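Local coordinates for RagB/SusD family nutrient uptake outer membrane protein (Bacteroides thetaiotaomicron, PDB 7KV2) that probably binds beta-glucan at the cell surface of a gut bacterium as a SusD-family outer membrane protein, helping to capture the glycan for uptake, at residues 245-257 / 266-278. Sequence-based numbering, arbitrary orientation.
Sequences EEIISSPQYDLMP and TGEWSIESIFEIN. With NA (sodium ion), chain G; EDO (1,2-ethanediol), chain F.
E272 shows how one buried carboxylate can tie a loop to its neighbour. Its CB and CG lie against the carbonyl oxygen of D254, with CB also 3.8 Å from CG of M256. With CG anti to the backbone N (chi1 -165°) and the chain extended beyond it, the carboxylate is carried along the 254-256 backbone. There OE1 accepts a nearly straight bond from M256 N at 2.9 Å, met on its anti side, while CD and OE2 both lie 3.9 Å from CD2 of L255. Both oxygens are also claimed by arginines, OE1 by R435 and OE2 by R404, which probably keeps the carboxylate ionised. Shortening this side chain to alanine would remove the carboxylate, and the two arginines and M256 N would probably be left without their partner. S270 OG faces SD of M256 at 3.5 Å and accepts from E272 N, forming an ST turn.

In the fold, residues 250-257 leave helix 237-249 in the helical, TPR-related scaffold of SusD proteins, and pass the turns that lead into strand 273-277, itself paired with 400-404. Around the end of this helix, the carbonyls of I248, S250 and Y253 bind a sodium ion together with a water and Y405.

D254 N bonds to I271 O at 3.1 Å from above the carbonyl plane, and CG1 of I271 packs on CB of D254. Y253 extends the contact to I274: CE1 lies 3.8 Å from CG1 of I274, the two side chains crossing at about a right angle, and S273 O sits at the ring edge. The hydroxyl of Y253 is hydrogen-bonded to M205 O and receives a bond from a water that also donates to I274 O. CG2 of I247 also meets CD1 of I274 tip to tip at 4.1 Å, beside A218 and T408 of the flanking helices.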
ATOM      1  N   GLU A 245      -2.145 -17.690  12.254  1.00 27.45           N
ATOM      2  CA  GLU A 245      -2.023 -18.185  13.641  1.00 25.48           C
ATOM      3  C   GLU A 245      -0.549 -18.239  14.048  1.00 24.09           C
ATOM      4  O   GLU A 245      -0.274 -18.019  15.232  1.00 28.51           O
ATOM      5  CB  GLU A 245      -2.746 -19.531  13.774  1.00 27.73           C
ATOM      6  CG  GLU A 245      -4.260 -19.441  13.681  1.00 29.59           C
ATOM      7  CD  GLU A 245      -4.980 -18.842  14.866  1.00 31.02           C
ATOM      8  OE1 GLU A 245      -4.321 -18.197  15.712  1.00 32.28           O
ATOM      9  OE2 GLU A 245      -6.219 -19.008  14.939  1.00 33.01           O
ATOM     10  N   GLU A 246       0.369 -18.548  13.131  1.00 27.03           N
ATOM     11  CA  GLU A 246       1.821 -18.606  13.453  1.00 25.74           C
ATOM     12  C   GLU A 246       2.329 -17.209  13.828  1.00 27.61           C
ATOM     13  O   GLU A 246       3.070 -17.091  14.798  1.00 23.88           O
ATOM     14  CB  GLU A 246       2.600 -19.155  12.263  1.00 28.63           C
ATOM     15  CG  GLU A 246       2.481 -20.657  12.144  1.00 31.76           C
ATOM     16  CD  GLU A 246       3.333 -21.256  11.048  1.00 34.07           C
ATOM     17  OE1 GLU A 246       4.353 -20.646  10.713  1.00 31.75           O
ATOM     18  OE2 GLU A 246       2.950 -22.326  10.516  1.00 40.17           O
ATOM     19  N   ILE A 247       1.911 -16.181  13.084  1.00 24.98           N
ATOM     20  CA  ILE A 247       2.261 -14.762  13.399  1.00 23.35           C
ATOM     21  C   ILE A 247       1.643 -14.402  14.745  1.00 21.32           C
ATOM     22  O   ILE A 247       2.319 -13.766  15.579  1.00 24.28           O
ATOM     23  CB  ILE A 247       1.789 -13.809  12.275  1.00 22.37           C
ATOM     24  CG1 ILE A 247       2.471 -14.108  10.947  1.00 23.71           C
ATOM     25  CG2 ILE A 247       2.024 -12.356  12.706  1.00 23.57           C
ATOM     26  CD1 ILE A 247       1.922 -13.360   9.766  1.00 23.48           C
ATOM     27  N   ILE A 248       0.378 -14.766  14.964  1.00 21.18           N
ATOM     28  CA  ILE A 248      -0.328 -14.445  16.228  1.00 21.86           C
ATOM     29  C   ILE A 248       0.411 -15.137  17.382  1.00 22.79           C
ATOM     30  O   ILE A 248       0.553 -14.505  18.442  1.00 21.81           O
ATOM     31  CB  ILE A 248      -1.825 -14.816  16.144  1.00 23.39           C
ATOM     32  CG1 ILE A 248      -2.592 -13.835  15.242  1.00 23.11           C
ATOM     33  CG2 ILE A 248      -2.454 -14.893  17.512  1.00 24.21           C
ATOM     34  CD1 ILE A 248      -3.945 -14.357  14.790  1.00 24.97           C
ATOM     35  N   SER A 249       0.892 -16.365  17.204  1.00 26.05           N
ATOM     36  CA  SER A 249       1.618 -17.086  18.281  1.00 30.25           C
ATOM     37  C   SER A 249       2.971 -16.420  18.567  1.00 31.56           C
ATOM     38  O   SER A 249       3.440 -16.531  19.692  1.00 31.36           O
ATOM     39  CB  SER A 249       1.821 -18.553  17.945  1.00 31.30           C
ATOM     40  OG  SER A 249       0.570 -19.206  17.831  1.00 39.46           O
ATOM     41  N   SER A 250       3.608 -15.760  17.596  1.00 28.53           N
ATOM     42  CA  SER A 250       4.899 -15.083  17.835  1.00 27.78           C
ATOM     43  C   SER A 250       4.741 -14.018  18.908  1.00 27.75           C
ATOM     44  O   SER A 250       3.900 -13.105  18.795  1.00 28.84           O
ATOM     45  CB  SER A 250       5.474 -14.461  16.581  1.00 30.22           C
ATOM     46  OG  SER A 250       6.639 -13.710  16.943  1.00 29.98           O
ATOM     47  N   PRO A 251       5.638 -14.005  19.917  1.00 28.46           N
ATOM     48  CA  PRO A 251       5.675 -12.901  20.864  1.00 29.04           C
ATOM     49  C   PRO A 251       6.289 -11.659  20.201  1.00 28.06           C
ATOM     50  O   PRO A 251       6.293 -10.645  20.833  1.00 29.72           O
ATOM     51  CB  PRO A 251       6.581 -13.420  21.996  1.00 31.37           C
ATOM     52  CG  PRO A 251       7.509 -14.384  21.300  1.00 30.72           C
ATOM     53  CD  PRO A 251       6.698 -15.001  20.175  1.00 31.21           C
ATOM     54  N   GLN A 252       6.724 -11.716  18.940  1.00 24.99           N
ATOM     55  CA  GLN A 252       7.435 -10.522  18.388  1.00 23.48           C
ATOM     56  C   GLN A 252       6.568  -9.762  17.379  1.00 22.24           C
ATOM     57  O   GLN A 252       7.102  -8.854  16.695  1.00 18.15           O
ATOM     58  CB  GLN A 252       8.785 -10.946  17.854  1.00 24.16           C
ATOM     59  CG  GLN A 252       9.702 -11.385  18.999  1.00 24.14           C
ATOM     60  CD  GLN A 252      11.099 -11.571  18.489  1.00 24.00           C
ATOM     61  OE1 GLN A 252      12.015 -10.803  18.830  1.00 26.59           O
ATOM     62  NE2 GLN A 252      11.273 -12.570  17.647  1.00 20.96           N
ATOM     63  N   TYR A 253       5.277 -10.048  17.388  1.00 20.34           N
ATOM     64  CA  TYR A 253       4.229  -9.296  16.657  1.00 20.42           C
ATOM     65  C   TYR A 253       3.059  -9.080  17.607  1.00 22.16           C
ATOM     66  O   TYR A 253       2.596 -10.036  18.289  1.00 20.04           O
ATOM     67  CB  TYR A 253       3.827 -10.050  15.382  1.00 20.34           C
ATOM     68  CG  TYR A 253       4.919 -10.134  14.363  1.00 19.05           C
ATOM     69  CD1 TYR A 253       5.406  -8.996  13.737  1.00 19.57           C
ATOM     70  CD2 TYR A 253       5.447 -11.357  13.991  1.00 20.53           C
ATOM     71  CE1 TYR A 253       6.404  -9.073  12.774  1.00 18.29           C
ATOM     72  CE2 TYR A 253       6.474 -11.450  13.071  1.00 18.50           C
ATOM     73  CZ  TYR A 253       6.951 -10.301  12.453  1.00 19.28           C
ATOM     74  OH  TYR A 253       7.923 -10.404  11.490  1.00 19.09           O
ATOM     75  N   ASP A 254       2.568  -7.855  17.677  1.00 18.33           N
ATOM     76  CA  ASP A 254       1.473  -7.517  18.607  1.00 19.18           C
ATOM     77  C   ASP A 254       0.948  -6.159  18.184  1.00 19.86           C
ATOM     78  O   ASP A 254       1.592  -5.560  17.267  1.00 19.73           O
ATOM     79  CB  ASP A 254       1.963  -7.472  20.060  1.00 20.44           C
ATOM     80  CG  ASP A 254       0.871  -7.765  21.089  1.00 24.23           C
ATOM     81  OD1 ASP A 254      -0.325  -7.666  20.740  1.00 23.70           O
ATOM     82  OD2 ASP A 254       1.233  -8.078  22.243  1.00 30.03           O
ATOM     83  N   LEU A 255      -0.124  -5.690  18.826  1.00 18.95           N
ATOM     84  CA  LEU A 255      -0.705  -4.348  18.542  1.00 19.33           C
ATOM     85  C   LEU A 255       0.023  -3.307  19.383  1.00 21.34           C
ATOM     86  O   LEU A 255       0.269  -3.551  20.587  1.00 19.96           O
ATOM     87  CB  LEU A 255      -2.207  -4.305  18.843  1.00 19.85           C
ATOM     88  CG  LEU A 255      -3.114  -5.175  17.977  1.00 20.20           C
ATOM     89  CD1 LEU A 255      -4.566  -5.092  18.446  1.00 19.33           C
ATOM     90  CD2 LEU A 255      -2.998  -4.819  16.499  1.00 19.55           C
ATOM     91  N   MET A 256       0.321  -2.148  18.784  1.00 19.18           N
ATOM     92  CA  MET A 256       0.757  -0.976  19.566  1.00 18.93           C
ATOM     93  C   MET A 256      -0.439  -0.577  20.415  1.00 18.06           C
ATOM     94  O   MET A 256      -1.595  -0.554  19.971  1.00 17.25           O
ATOM     95  CB  MET A 256       1.164   0.195  18.661  1.00 18.76           C
ATOM     96  CG  MET A 256       2.257  -0.149  17.679  1.00 20.99           C
ATOM     97  SD  MET A 256       3.111   1.345  17.037  1.00 23.68           S
ATOM     98  CE  MET A 256       4.056   1.753  18.517  1.00 23.15           C
ATOM     99  N   PRO A 257      -0.244  -0.286  21.716  1.00 18.91           N
ATOM    100  CA  PRO A 257      -1.404   0.017  22.537  1.00 21.01           C
ATOM    101  C   PRO A 257      -2.135   1.287  22.107  1.00 19.86           C
ATOM    102  O   PRO A 257      -3.308   1.366  22.372  1.00 19.48           O
ATOM    103  CB  PRO A 257      -0.803   0.203  23.943  1.00 21.40           C
ATOM    104  CG  PRO A 257       0.528  -0.507  23.926  1.00 23.75           C
ATOM    105  CD  PRO A 257       0.996  -0.469  22.478  1.00 21.63           C
ATOM    106  N   THR A 266       8.734   7.327  15.117  1.00 17.23           N
ATOM    107  CA  THR A 266       9.022   6.342  16.184  1.00 16.78           C
ATOM    108  C   THR A 266       8.215   5.048  16.050  1.00 17.77           C
ATOM    109  O   THR A 266       8.618   4.066  16.699  1.00 19.21           O
ATOM    110  CB  THR A 266       8.846   6.933  17.577  1.00 17.76           C
ATOM    111  OG1 THR A 266       7.513   7.431  17.704  1.00 18.80           O
ATOM    112  CG2 THR A 266       9.912   7.975  17.831  1.00 18.59           C
ATOM    113  N   GLY A 267       7.152   5.008  15.241  1.00 15.58           N
ATOM    114  CA  GLY A 267       6.336   3.796  15.047  1.00 16.45           C
ATOM    115  C   GLY A 267       6.825   2.932  13.902  1.00 15.49           C
ATOM    116  O   GLY A 267       6.277   1.819  13.751  1.00 14.94           O
ATOM    117  N   GLU A 268       7.860   3.365  13.171  1.00 15.31           N
ATOM    118  CA  GLU A 268       8.439   2.551  12.078  1.00 15.88           C
ATOM    119  C   GLU A 268       9.012   1.261  12.669  1.00 16.43           C
ATOM    120  O   GLU A 268       9.773   1.310  13.672  1.00 15.33           O
ATOM    121  CB  GLU A 268       9.487   3.314  11.278  1.00 16.72           C
ATOM    122  CG  GLU A 268       8.896   4.512  10.541  1.00 16.41           C
ATOM    123  CD  GLU A 268       9.927   5.253   9.694  1.00 16.41           C
ATOM    124  OE1 GLU A 268      11.135   5.090   9.947  1.00 19.26           O
ATOM    125  OE2 GLU A 268       9.530   6.044   8.800  1.00 16.65           O
ATOM    126  N   TRP A 269       8.695   0.138  12.035  1.00 14.96           N
ATOM    127  CA  TRP A 269       9.224  -1.202  12.416  1.00 17.38           C
ATOM    128  C   TRP A 269       8.959  -1.460  13.908  1.00 17.10           C
ATOM    129  O   TRP A 269       9.842  -2.035  14.587  1.00 18.12           O
ATOM    130  CB  TRP A 269      10.717  -1.339  12.018  1.00 17.06           C
ATOM    131  CG  TRP A 269      10.865  -1.282  10.510  1.00 16.54           C
ATOM    132  CD1 TRP A 269      11.373  -0.261   9.761  1.00 18.35           C
ATOM    133  CD2 TRP A 269      10.423  -2.271   9.567  1.00 16.73           C
ATOM    134  NE1 TRP A 269      11.307  -0.569   8.413  1.00 16.98           N
ATOM    135  CE2 TRP A 269      10.744  -1.806   8.277  1.00 17.01           C
ATOM    136  CE3 TRP A 269       9.838  -3.531   9.688  1.00 17.58           C
ATOM    137  CZ2 TRP A 269      10.475  -2.559   7.135  1.00 17.87           C
ATOM    138  CZ3 TRP A 269       9.634  -4.302   8.559  1.00 17.19           C
ATOM    139  CH2 TRP A 269       9.925  -3.802   7.302  1.00 17.71           C
ATOM    140  N   SER A 270       7.767  -1.117  14.370  1.00 17.27           N
ATOM    141  CA  SER A 270       7.325  -1.349  15.768  1.00 17.60           C
ATOM    142  C   SER A 270       6.951  -2.827  15.932  1.00 17.47           C
ATOM    143  O   SER A 270       7.007  -3.630  14.964  1.00 16.42           O
ATOM    144  CB  SER A 270       6.137  -0.520  16.085  1.00 18.03           C
ATOM    145  OG  SER A 270       5.010  -1.050  15.393  1.00 17.24           O
ATOM    146  N   ILE A 271       6.423  -3.172  17.100  1.00 17.65           N
ATOM    147  CA  ILE A 271       5.974  -4.572  17.318  1.00 18.95           C
ATOM    148  C   ILE A 271       4.798  -4.895  16.394  1.00 21.08           C
ATOM    149  O   ILE A 271       4.550  -6.077  16.115  1.00 18.67           O
ATOM    150  CB  ILE A 271       5.643  -4.806  18.788  1.00 21.74           C
ATOM    151  CG1 ILE A 271       5.602  -6.318  19.045  1.00 24.46           C
ATOM    152  CG2 ILE A 271       4.387  -4.064  19.202  1.00 21.17           C
ATOM    153  CD1 ILE A 271       6.068  -6.687  20.399  1.00 26.40           C
ATOM    154  N   GLU A 272       4.111  -3.873  15.882  1.00 19.89           N
ATOM    155  CA  GLU A 272       2.954  -4.075  14.981  1.00 18.54           C
ATOM    156  C   GLU A 272       3.386  -4.290  13.529  1.00 17.08           C
ATOM    157  O   GLU A 272       2.560  -4.775  12.741  1.00 16.31           O
ATOM    158  CB  GLU A 272       2.058  -2.850  15.036  1.00 20.53           C
ATOM    159  CG  GLU A 272       0.714  -3.131  14.434  1.00 18.99           C
ATOM    160  CD  GLU A 272      -0.424  -2.301  14.907  1.00 17.77           C
ATOM    161  OE1 GLU A 272      -0.346  -1.770  16.035  1.00 17.87           O
ATOM    162  OE2 GLU A 272      -1.382  -2.202  14.129  1.00 19.18           O
ATOM    163  N   SER A 273       4.588  -3.870  13.153  1.00 18.13           N
ATOM    164  CA  SER A 273       5.008  -3.825  11.728  1.00 19.00           C
ATOM    165  C   SER A 273       5.472  -5.206  11.299  1.00 18.10           C
ATOM    166  O   SER A 273       6.429  -5.709  11.904  1.00 18.54           O
ATOM    167  CB  SER A 273       6.108  -2.818  11.413  1.00 21.43           C
ATOM    168  OG  SER A 273       5.914  -1.602  12.078  1.00 29.85           O
ATOM    169  N   ILE A 274       4.822  -5.774  10.283  1.00 16.79           N
ATOM    170  CA  ILE A 274       5.253  -7.003   9.548  1.00 17.69           C
ATOM    171  C   ILE A 274       6.055  -6.592   8.306  1.00 16.64           C
ATOM    172  O   ILE A 274       7.142  -7.176   8.042  1.00 16.48           O
ATOM    173  CB  ILE A 274       4.041  -7.891   9.225  1.00 19.27           C
ATOM    174  CG1 ILE A 274       3.447  -8.422  10.531  1.00 21.63           C
ATOM    175  CG2 ILE A 274       4.415  -8.990   8.235  1.00 20.03           C
ATOM    176  CD1 ILE A 274       2.063  -8.974  10.422  1.00 23.67           C
ATOM    177  N   PHE A 275       5.607  -5.574   7.572  1.00 18.24           N
ATOM    178  CA  PHE A 275       6.386  -5.107   6.404  1.00 17.66           C
ATOM    179  C   PHE A 275       6.091  -3.632   6.130  1.00 15.77           C
ATOM    180  O   PHE A 275       4.913  -3.237   6.133  1.00 14.33           O
ATOM    181  CB  PHE A 275       6.106  -6.026   5.214  1.00 17.75           C
ATOM    182  CG  PHE A 275       7.136  -5.940   4.123  1.00 18.67           C
ATOM    183  CD1 PHE A 275       8.453  -6.312   4.369  1.00 19.65           C
ATOM    184  CD2 PHE A 275       6.807  -5.438   2.862  1.00 21.46           C
ATOM    185  CE1 PHE A 275       9.411  -6.227   3.371  1.00 21.44           C
ATOM    186  CE2 PHE A 275       7.770  -5.356   1.863  1.00 20.47           C
ATOM    187  CZ  PHE A 275       9.072  -5.731   2.128  1.00 20.02           C
ATOM    188  N   GLU A 276       7.165  -2.915   5.835  1.00 15.57           N
ATOM    189  CA  GLU A 276       7.159  -1.488   5.384  1.00 15.36           C
ATOM    190  C   GLU A 276       8.089  -1.362   4.189  1.00 17.22           C
ATOM    191  O   GLU A 276       9.018  -2.166   4.043  1.00 17.75           O
ATOM    192  CB  GLU A 276       7.580  -0.517   6.479  1.00 14.82           C
ATOM    193  CG  GLU A 276       6.954  -0.840   7.813  1.00 17.16           C
ATOM    194  CD  GLU A 276       7.198   0.195   8.906  1.00 19.02           C
ATOM    195  OE1 GLU A 276       7.827   1.243   8.633  1.00 18.14           O
ATOM    196  OE2 GLU A 276       6.734  -0.056  10.023  1.00 16.62           O
ATOM    197  N   ILE A 277       7.824  -0.343   3.384  1.00 17.05           N
ATOM    198  CA  ILE A 277       8.776   0.156   2.388  1.00 16.99           C
ATOM    199  C   ILE A 277       9.504   1.333   3.017  1.00 16.28           C
ATOM    200  O   ILE A 277       8.846   2.316   3.414  1.00 16.77           O
ATOM    201  CB  ILE A 277       8.036   0.501   1.092  1.00 18.21           C
ATOM    202  CG1 ILE A 277       7.430  -0.783   0.515  1.00 19.11           C
ATOM    203  CG2 ILE A 277       9.006   1.204   0.145  1.00 17.29           C
ATOM    204  CD1 ILE A 277       6.573  -0.566  -0.712  1.00 21.76           C
ATOM    205  N   ASN A 278      10.825   1.219   3.095  1.00 18.61           N
ATOM    206  CA  ASN A 278      11.702   2.202   3.790  1.00 18.06           C
ATOM    207  C   ASN A 278      11.840   3.457   2.953  1.00 18.30           C
ATOM    208  O   ASN A 278      12.150   3.334   1.757  1.00 19.05           O
ATOM    209  CB  ASN A 278      13.090   1.635   4.041  1.00 18.37           C
ATOM    210  CG  ASN A 278      13.060   0.532   5.070  1.00 21.06           C
ATOM    211  OD1 ASN A 278      12.170   0.512   5.897  1.00 22.77           O
ATOM    212  ND2 ASN A 278      13.954  -0.436   4.949  1.00 19.02           N
TER
HETATM  213 NA    NA G 606       1.643 -12.199  18.481  1.00 31.31          NA
HETATM  214  C1  EDO F 605      11.520   3.840  14.335  1.00 43.55           C
HETATM  215  O1  EDO F 605      12.197   2.570  14.220  1.00 47.61           O
HETATM  216  C2  EDO F 605      12.254   5.052  13.768  1.00 44.57           C
HETATM  217  O2  EDO F 605      12.718   4.963  12.419  1.00 51.91           O
HETATM  218  O   HOH W   1       8.363  -9.107   9.189  1.00 18.33           O
HETATM  219  O   HOH W   2       1.331 -11.934  20.689  1.00 34.50           O